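N-alpha-acetyltransferase 35, NatC auxiliary subunit (Saccharomyces cerevisiae, PDB 6YGA) serves as the auxiliary subunit of the NatC N-terminal acetyltransferase, which acetylates the N-terminal methionine of the L-A virus Gag protein. Local coordinates at residues L148-L153 / T201-I206; V556-I561 / V687-I692; V710-T715 / Y721-T726. All coordinates share one frame; numbering follows the deposited sequence.

How the contacts relate
Contacts 2 and 3 belong to one packing unit near the C-terminal end of the chain, with centres about 11 Å apart. Helix 668-701, which carries one side of contact 2, leads directly into the hairpin of contact 3, and that hairpin lies against both helices of contact 2. Asn688 ND2 of contact 2 probably donates a hydrogen bond to Gln725 O of contact 3 at 2.9 Å, and Ile692 CD1 packs against the same carbonyl oxygen at 3.5 Å. Contact 1, a helix pair from the earlier part of the chain, lies on the opposite side of the chain's centre, its own centre about 63 Å from that of contact 2 and 53 Å from that of contact 3.

Contact 1: L148-L153 / T201-I206; sequences LGSCIL and TESLQI
Ser150 and Ser203 meet hydroxyl to hydroxyl between helices 142-167 and 193-209, their OG atoms 2.8 Å apart. All direct contact between 148-153 and 201-206 runs through this buried pair, where the backbones also come nearest, Ser150 CA lying 6.9 Å from Ser203 CA. The fit is close: Ser150 OG is 3.3 Å from Ser203 CB, and Ser203 OG is 3.4 Å from Ser150 CB. Ser150 holds OG between its backbone N and carbonyl carbon (chi1 64°), a setting that also lets it bond to Val147 O one turn back, its strongest polar partner. Ser203 OG has weak hydrogen bonds to Ser199 O of its own helix and to Lys146 O of the partner helix. This is a helix-helix contact through small side chains, within a bundle that also includes helices 85-104, 118-129 and 215-231. Leu224 of helix 215-231 covers one flank, touching Cys151, Ser203 and Leu204, while Ile152 packs against helices 85-104 and 118-129. Helix 193-209 also has an open side, where Glu202 is exposed to solvent yet reaches back through OE1 to a salt bridge with Lys146.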
loop_
_atom_site.group_PDB
_atom_site.type_symbol
_atom_site.label_atom_id
_atom_site.label_comp_id
_atom_site.label_asym_id
_atom_site.label_seq_id
_atom_site.Cartn_x
_atom_site.Cartn_y
_atom_site.Cartn_z
ATOM N N LEU B 148 -2.742 -33.546 14.793
ATOM C CA LEU B 148 -3.325 -32.497 13.963
ATOM C C LEU B 148 -3.985 -31.419 14.814
ATOM O O LEU B 148 -3.945 -30.235 14.462
ATOM C CB LEU B 148 -4.321 -33.102 12.976
ATOM C CG LEU B 148 -4.910 -32.147 11.941
ATOM C CD1 LEU B 148 -3.820 -31.293 11.307
ATOM C CD2 LEU B 148 -5.659 -32.928 10.877
ATOM N N GLY B 149 -4.586 -31.807 15.941
ATOM C CA GLY B 149 -5.176 -30.818 16.831
ATOM C C GLY B 149 -4.158 -29.826 17.356
ATOM O O GLY B 149 -4.445 -28.633 17.478
ATOM N N SER B 150 -2.951 -30.303 17.668
ATOM C CA SER B 150 -1.894 -29.399 18.107
ATOM C C SER B 150 -1.467 -28.468 16.979
ATOM O O SER B 150 -1.182 -27.288 17.216
ATOM C CB SER B 150 -0.701 -30.199 18.630
ATOM O OG SER B 150 -0.115 -30.976 17.601
ATOM N N CYS B 151 -1.413 -28.979 15.745
ATOM C CA CYS B 151 -1.081 -28.134 14.600
ATOM C C CYS B 151 -2.075 -26.991 14.460
ATOM O O CYS B 151 -1.686 -25.821 14.359
ATOM C CB CYS B 151 -1.055 -28.962 13.316
ATOM S SG CYS B 151 0.265 -30.174 13.195
ATOM N N ILE B 152 -3.370 -27.316 14.446
ATOM C CA ILE B 152 -4.400 -26.294 14.296
ATOM C C ILE B 152 -4.311 -25.280 15.425
ATOM O O ILE B 152 -4.475 -24.072 15.211
ATOM C CB ILE B 152 -5.791 -26.950 14.235
ATOM C CG1 ILE B 152 -5.839 -28.022 13.141
ATOM C CG2 ILE B 152 -6.864 -25.899 14.018
ATOM C CD1 ILE B 152 -5.621 -27.498 11.740
ATOM N N LEU B 153 -4.039 -25.751 16.644
ATOM C CA LEU B 153 -3.929 -24.842 17.780
ATOM C C LEU B 153 -2.742 -23.901 17.621
ATOM O O LEU B 153 -2.814 -22.729 18.010
ATOM C CB LEU B 153 -3.814 -25.640 19.077
ATOM C CG LEU B 153 -3.841 -24.827 20.370
ATOM C CD1 LEU B 153 -5.139 -24.041 20.477
ATOM C CD2 LEU B 153 -3.659 -25.739 21.574
ATOM N N THR B 201 4.830 -30.029 21.527
ATOM C CA THR B 201 5.907 -30.926 21.933
ATOM C C THR B 201 5.381 -32.332 22.199
ATOM O O THR B 201 6.013 -33.320 21.808
ATOM C CB THR B 201 6.620 -30.368 23.167
ATOM O OG1 THR B 201 7.392 -29.220 22.796
ATOM C CG2 THR B 201 7.541 -31.410 23.787
ATOM N N GLU B 202 4.220 -32.442 22.850
ATOM C CA GLU B 202 3.640 -33.755 23.120
ATOM C C GLU B 202 3.317 -34.495 21.828
ATOM O O GLU B 202 3.516 -35.712 21.734
ATOM C CB GLU B 202 2.389 -33.613 23.985
ATOM C CG GLU B 202 2.665 -33.171 25.413
ATOM C CD GLU B 202 1.396 -32.961 26.216
ATOM O OE1 GLU B 202 0.303 -33.277 25.699
ATOM O OE2 GLU B 202 1.491 -32.475 27.363
ATOM N N SER B 203 2.810 -33.781 20.818
ATOM C CA SER B 203 2.589 -34.413 19.523
ATOM C C SER B 203 3.905 -34.807 18.868
ATOM O O SER B 203 3.953 -35.795 18.126
ATOM C CB SER B 203 1.794 -33.487 18.604
ATOM O OG SER B 203 0.453 -33.361 19.043
ATOM N N LEU B 204 4.980 -34.059 19.130
ATOM C CA LEU B 204 6.285 -34.443 18.602
ATOM C C LEU B 204 6.747 -35.764 19.199
ATOM O O LEU B 204 7.278 -36.621 18.485
ATOM C CB LEU B 204 7.316 -33.343 18.867
ATOM C CG LEU B 204 7.801 -32.541 17.656
ATOM C CD1 LEU B 204 8.987 -31.668 18.033
ATOM C CD2 LEU B 204 8.149 -33.462 16.492
ATOM N N GLN B 205 6.532 -35.956 20.504
ATOM C CA GLN B 205 6.954 -37.193 21.154
ATOM C C GLN B 205 6.156 -38.392 20.655
ATOM O O GLN B 205 6.693 -39.503 20.577
ATOM C CB GLN B 205 6.823 -37.067 22.673
ATOM C CG GLN B 205 7.353 -35.762 23.268
ATOM C CD GLN B 205 8.841 -35.543 23.044
ATOM O OE1 GLN B 205 9.561 -36.434 22.589
ATOM N NE2 GLN B 205 9.309 -34.344 23.370
ATOM N N ILE B 206 4.877 -38.192 20.320
ATOM C CA ILE B 206 4.093 -39.268 19.720
ATOM C C ILE B 206 4.720 -39.705 18.403
ATOM O O ILE B 206 4.766 -40.901 18.086
ATOM C CB ILE B 206 2.626 -38.828 19.536
ATOM C CG1 ILE B 206 1.955 -38.614 20.897
ATOM C CG2 ILE B 206 1.844 -39.849 18.709
ATOM C CD1 ILE B 206 0.483 -38.257 20.808
#

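Contact 2: V556-I561 / V687-I692; sequences VFQFAI and VNSKVI
Gln558 stretches across from helix 511-564 and sets its amide among Asn688, Ser689 and Ile692 of helix 668-701. Its CG is anti to the backbone N (chi1 -175°) and the chain then bends at chi2, carrying the amide over the gap between axes 11.3 Å apart. The oxygen side of that amide lies against Ser689, with Gln558 OE1 3.3 Å from Ser689 CA, while the nitrogen side meets the methyl end of Ile692, which comes from the opposite direction and puts Ile692 CD1 3.3 Å from Gln558 NE2. The Asn688 amide is turned strongly against that of Gln558, their planes 71° apart, and Asn688 ND2 stops 3.5 Å from Gln558 OE1 without a direct hydrogen bond. One water accepts from Asn688 ND2 at 3.0 Å; its link to Gln558 OE1 is doubtful. A second accepts from Gln558 NE2 at 3.0 Å, donates to Ser689 O and also bonds Ser689 OG, giving the buried amide nitrogen a polar partner. Asn688 ND2 has its stronger partner in Gln725 O of the adjoining hairpin. Two near-parallel helices, 10° between their directions, are thus bridged by one glutamine and water, with Gln725 against the same side chain, in a helical region that falls in the NAA35-like, TPR-repeat sequence family.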
loop_
_atom_site.group_PDB
_atom_site.type_symbol
_atom_site.label_atom_id
_atom_site.label_comp_id
_atom_site.label_asym_id
_atom_site.label_seq_id
_atom_site.Cartn_x
_atom_site.Cartn_y
_atom_site.Cartn_z
ATOM N N VAL B 556 19.197 15.922 -16.138
ATOM C CA VAL B 556 18.744 17.159 -16.772
ATOM C C VAL B 556 19.441 17.360 -18.116
ATOM O O VAL B 556 18.803 17.697 -19.120
ATOM C CB VAL B 556 18.964 18.357 -15.828
ATOM C CG1 VAL B 556 18.762 19.676 -16.563
ATOM C CG2 VAL B 556 18.021 18.269 -14.633
ATOM N N PHE B 557 20.759 17.146 -18.158
ATOM C CA PHE B 557 21.478 17.244 -19.427
ATOM C C PHE B 557 20.951 16.238 -20.444
ATOM O O PHE B 557 20.774 16.569 -21.622
ATOM C CB PHE B 557 22.977 17.039 -19.207
ATOM C CG PHE B 557 23.727 18.304 -18.913
ATOM C CD1 PHE B 557 23.947 19.240 -19.910
ATOM C CD2 PHE B 557 24.223 18.553 -17.645
ATOM C CE1 PHE B 557 24.643 20.406 -19.645
ATOM C CE2 PHE B 557 24.920 19.715 -17.374
ATOM C CZ PHE B 557 25.130 20.643 -18.376
ATOM N N GLN B 558 20.697 15.002 -20.007
ATOM C CA GLN B 558 20.167 13.985 -20.908
ATOM C C GLN B 558 18.832 14.421 -21.500
ATOM O O GLN B 558 18.595 14.274 -22.704
ATOM C CB GLN B 558 20.017 12.660 -20.161
ATOM C CG GLN B 558 19.577 11.503 -21.032
ATOM C CD GLN B 558 20.632 11.113 -22.044
ATOM O OE1 GLN B 558 21.480 10.263 -21.775
ATOM N NE2 GLN B 558 20.586 11.734 -23.219
ATOM N N PHE B 559 17.946 14.959 -20.659
ATOM C CA PHE B 559 16.660 15.452 -21.141
ATOM C C PHE B 559 16.852 16.570 -22.159
ATOM O O PHE B 559 16.193 16.592 -23.204
ATOM C CB PHE B 559 15.814 15.934 -19.959
ATOM C CG PHE B 559 14.408 16.337 -20.325
ATOM C CD1 PHE B 559 14.139 17.607 -20.813
ATOM C CD2 PHE B 559 13.351 15.453 -20.156
ATOM C CE1 PHE B 559 12.849 17.984 -21.138
ATOM C CE2 PHE B 559 12.058 15.826 -20.475
ATOM C CZ PHE B 559 11.806 17.092 -20.969
ATOM N N ALA B 560 17.760 17.508 -21.866
ATOM C CA ALA B 560 17.978 18.655 -22.744
ATOM C C ALA B 560 18.543 18.234 -24.096
ATOM O O ALA B 560 18.239 18.857 -25.121
ATOM C CB ALA B 560 18.909 19.657 -22.063
ATOM N N ILE B 561 19.366 17.183 -24.118
ATOM C CA ILE B 561 19.837 16.632 -25.384
ATOM C C ILE B 561 18.672 16.045 -26.171
ATOM O O ILE B 561 18.547 16.270 -27.381
ATOM C CB ILE B 561 20.945 15.592 -25.129
ATOM C CG1 ILE B 561 22.222 16.282 -24.635
ATOM C CG2 ILE B 561 21.219 14.769 -26.382
ATOM C CD1 ILE B 561 23.279 15.325 -24.124
ATOM N N VAL B 687 26.463 5.060 -20.690
ATOM C CA VAL B 687 26.306 4.203 -21.864
ATOM C C VAL B 687 25.091 4.630 -22.679
ATOM O O VAL B 687 25.136 4.672 -23.915
ATOM C CB VAL B 687 26.209 2.727 -21.432
ATOM C CG1 VAL B 687 25.824 1.835 -22.608
ATOM C CG2 VAL B 687 27.526 2.273 -20.819
ATOM N N ASN B 688 23.994 4.972 -22.003
ATOM C CA ASN B 688 22.779 5.341 -22.719
ATOM C C ASN B 688 22.942 6.670 -23.445
ATOM O O ASN B 688 22.388 6.857 -24.534
ATOM C CB ASN B 688 21.597 5.395 -21.752
ATOM C CG ASN B 688 20.332 5.894 -22.408
ATOM O OD1 ASN B 688 19.709 5.189 -23.206
ATOM N ND2 ASN B 688 19.935 7.117 -22.068
ATOM N N SER B 689 23.698 7.602 -22.858
ATOM C CA SER B 689 23.948 8.880 -23.518
ATOM C C SER B 689 24.689 8.686 -24.837
ATOM O O SER B 689 24.406 9.374 -25.825
ATOM C CB SER B 689 24.729 9.800 -22.582
ATOM O OG SER B 689 24.947 11.065 -23.180
ATOM N N LYS B 690 25.636 7.745 -24.878
ATOM C CA LYS B 690 26.343 7.471 -26.126
ATOM C C LYS B 690 25.418 6.838 -27.157
ATOM O O LYS B 690 25.484 7.175 -28.344
ATOM C CB LYS B 690 27.551 6.572 -25.864
ATOM C CG LYS B 690 28.608 7.201 -24.972
ATOM C CD LYS B 690 29.437 6.140 -24.261
ATOM C CE LYS B 690 30.327 6.766 -23.195
ATOM N NZ LYS B 690 30.865 5.767 -22.228
ATOM N N VAL B 691 24.550 5.920 -26.726
ATOM C CA VAL B 691 23.613 5.289 -27.654
ATOM C C VAL B 691 22.684 6.331 -28.264
ATOM O O VAL B 691 22.436 6.330 -29.476
ATOM C CB VAL B 691 22.828 4.169 -26.944
ATOM C CG1 VAL B 691 21.655 3.709 -27.796
ATOM C CG2 VAL B 691 23.748 2.996 -26.630
ATOM N N ILE B 692 22.178 7.251 -27.439
ATOM C CA ILE B 692 21.258 8.279 -27.923
ATOM C C ILE B 692 21.934 9.149 -28.977
ATOM O O ILE B 692 21.369 9.412 -30.045
ATOM C CB ILE B 692 20.734 9.121 -26.745
ATOM C CG1 ILE B 692 19.826 8.275 -25.848
ATOM C CG2 ILE B 692 19.997 10.357 -27.239
ATOM C CD1 ILE B 692 19.236 9.045 -24.688
HETATM O O HOH W 1 21.397 8.641 -19.982
HETATM O O HOH W 2 22.860 11.776 -25.129
#

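Contact 3: V710-T715 / Y721-T726; sequences VELVHT and YFPIQT
Glu711 and Thr726 exchange backbone hydrogen bonds, N to O in each direction, and Val713 and Ile724 do the same, so that four bonds tie strand 710-713 to strand 724-726; the shortest runs from Ile724 N to Val713 O at 2.8 Å. Leu712 and Gln725 form the non-hydrogen-bonded pair between them, and Val710 CA adds a CA-H...O contact to Thr726 O at 3.4 Å. This is the antiparallel beta hairpin 708-713/724-729, a small two-stranded sheet packed on helices 511-564 and 668-701 of a largely helical subunit.

Packing of carbon on carbon is found on the face of Leu712 and Gln725. Leu712 runs alongside Pro723, with Leu712 CD2 3.9 Å from Pro723 CG, and the same methyl meets Gln725 CG. Two hydroxyls make van der Waals contacts. On the other face Val713 and Thr726 pass at a slant: Val713 turns CG1 anti to its backbone N (chi1 172°), which leaves CG2 as the branch that reaches Thr726, with Val713 CG2 3.3 Å from Thr726 OG1. Beyond the strand, Thr715 OG1 lies beside Ile724 CG1 at 3.4 Å.

Polar side-chain links are mostly indirect or lead outward. A water bonds Thr715 OG1 at 2.7 Å and donates to Phe722 O at 2.9 Å. Glu711 forms a salt bridge with Arg728, while Gln725 NE2 bonds Glu555 of helix 511-564.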
loop_
_atom_site.group_PDB
_atom_site.type_symbol
_atom_site.label_atom_id
_atom_site.label_comp_id
_atom_site.label_asym_id
_atom_site.label_seq_id
_atom_site.Cartn_x
_atom_site.Cartn_y
_atom_site.Cartn_z
ATOM N N VAL B 710 10.252 8.463 -25.689
ATOM C CA VAL B 710 11.140 8.353 -24.538
ATOM C C VAL B 710 10.396 7.634 -23.424
ATOM O O VAL B 710 9.233 7.946 -23.140
ATOM C CB VAL B 710 11.633 9.734 -24.075
ATOM C CG1 VAL B 710 12.662 9.583 -22.967
ATOM C CG2 VAL B 710 12.216 10.510 -25.248
ATOM N N GLU B 711 11.056 6.662 -22.804
ATOM C CA GLU B 711 10.492 5.929 -21.683
ATOM C C GLU B 711 11.478 5.945 -20.527
ATOM O O GLU B 711 12.693 5.890 -20.734
ATOM C CB GLU B 711 10.158 4.479 -22.061
ATOM C CG GLU B 711 9.083 4.321 -23.123
ATOM C CD GLU B 711 8.722 2.865 -23.358
ATOM O OE1 GLU B 711 9.471 1.987 -22.887
ATOM O OE2 GLU B 711 7.688 2.594 -24.004
ATOM N N LEU B 712 10.948 6.025 -19.309
ATOM C CA LEU B 712 11.765 5.970 -18.099
ATOM C C LEU B 712 11.948 4.504 -17.735
ATOM O O LEU B 712 11.043 3.870 -17.187
ATOM C CB LEU B 712 11.108 6.754 -16.969
ATOM C CG LEU B 712 10.987 8.259 -17.195
ATOM C CD1 LEU B 712 10.076 8.879 -16.150
ATOM C CD2 LEU B 712 12.360 8.907 -17.158
ATOM N N VAL B 713 13.123 3.961 -18.038
ATOM C CA VAL B 713 13.399 2.536 -17.887
ATOM C C VAL B 713 14.135 2.296 -16.576
ATOM O O VAL B 713 15.106 2.994 -16.261
ATOM C CB VAL B 713 14.210 2.000 -19.079
ATOM C CG1 VAL B 713 14.661 0.574 -18.822
ATOM C CG2 VAL B 713 13.378 2.074 -20.352
ATOM N N HIS B 714 13.680 1.304 -15.816
ATOM C CA HIS B 714 14.343 0.923 -14.578
ATOM C C HIS B 714 15.504 -0.024 -14.871
ATOM O O HIS B 714 15.365 -0.967 -15.657
ATOM C CB HIS B 714 13.350 0.261 -13.622
ATOM C CG HIS B 714 12.353 1.211 -13.030
ATOM N ND1 HIS B 714 11.729 0.977 -11.824
ATOM C CD2 HIS B 714 11.873 2.395 -13.477
ATOM C CE1 HIS B 714 10.909 1.976 -11.552
ATOM N NE2 HIS B 714 10.978 2.851 -12.540
ATOM N N THR B 715 16.651 0.237 -14.246
ATOM C CA THR B 715 17.801 -0.654 -14.350
ATOM C C THR B 715 17.630 -1.810 -13.373
ATOM O O THR B 715 17.396 -1.592 -12.181
ATOM C CB THR B 715 19.097 0.104 -14.055
ATOM O OG1 THR B 715 19.204 1.234 -14.929
ATOM C CG2 THR B 715 20.309 -0.794 -14.258
ATOM N N TYR B 721 15.711 5.328 -8.330
ATOM C CA TYR B 721 15.418 6.744 -8.142
ATOM C C TYR B 721 15.866 7.565 -9.342
ATOM O O TYR B 721 15.402 8.697 -9.516
ATOM C CB TYR B 721 16.089 7.282 -6.875
ATOM C CG TYR B 721 15.390 6.944 -5.575
ATOM C CD1 TYR B 721 14.429 5.943 -5.507
ATOM C CD2 TYR B 721 15.691 7.640 -4.412
ATOM C CE1 TYR B 721 13.798 5.639 -4.312
ATOM C CE2 TYR B 721 15.063 7.347 -3.217
ATOM C CZ TYR B 721 14.119 6.347 -3.172
ATOM O OH TYR B 721 13.497 6.057 -1.981
ATOM N N PHE B 722 16.757 7.019 -10.168
ATOM C CA PHE B 722 17.278 7.698 -11.353
ATOM C C PHE B 722 17.105 6.762 -12.544
ATOM O O PHE B 722 18.050 6.071 -12.948
ATOM C CB PHE B 722 18.746 8.088 -11.168
ATOM C CG PHE B 722 19.019 8.851 -9.900
ATOM C CD1 PHE B 722 19.376 8.183 -8.740
ATOM C CD2 PHE B 722 18.927 10.235 -9.868
ATOM C CE1 PHE B 722 19.632 8.877 -7.569
ATOM C CE2 PHE B 722 19.186 10.936 -8.700
ATOM C CZ PHE B 722 19.537 10.255 -7.548
ATOM N N PRO B 723 15.907 6.703 -13.123
ATOM C CA PRO B 723 15.694 5.820 -14.274
ATOM C C PRO B 723 16.462 6.301 -15.494
ATOM O O PRO B 723 16.908 7.447 -15.577
ATOM C CB PRO B 723 14.180 5.894 -14.507
ATOM C CG PRO B 723 13.781 7.208 -13.939
ATOM C CD PRO B 723 14.684 7.438 -12.758
ATOM N N ILE B 724 16.613 5.396 -16.455
ATOM C CA ILE B 724 17.339 5.680 -17.686
ATOM C C ILE B 724 16.347 6.178 -18.729
ATOM O O ILE B 724 15.387 5.478 -19.069
ATOM C CB ILE B 724 18.086 4.434 -18.188
ATOM C CG1 ILE B 724 18.913 3.808 -17.061
ATOM C CG2 ILE B 724 18.971 4.783 -19.372
ATOM C CD1 ILE B 724 20.026 4.685 -16.553
ATOM N N GLN B 725 16.574 7.387 -19.239
ATOM C CA GLN B 725 15.718 7.968 -20.273
ATOM C C GLN B 725 16.085 7.323 -21.604
ATOM O O GLN B 725 17.088 7.681 -22.226
ATOM C CB GLN B 725 15.878 9.483 -20.311
ATOM C CG GLN B 725 15.532 10.167 -18.991
ATOM C CD GLN B 725 15.734 11.671 -19.027
ATOM O OE1 GLN B 725 15.119 12.376 -19.827
ATOM N NE2 GLN B 725 16.599 12.170 -18.152
ATOM N N THR B 726 15.258 6.376 -22.049
ATOM C CA THR B 726 15.588 5.474 -23.144
ATOM C C THR B 726 14.755 5.780 -24.382
ATOM O O THR B 726 13.542 5.994 -24.291
ATOM C CB THR B 726 15.364 4.018 -22.717
ATOM O OG1 THR B 726 16.011 3.790 -21.458
ATOM C CG2 THR B 726 15.922 3.050 -23.756
HETATM O O HOH W 3 18.564 3.191 -13.160
#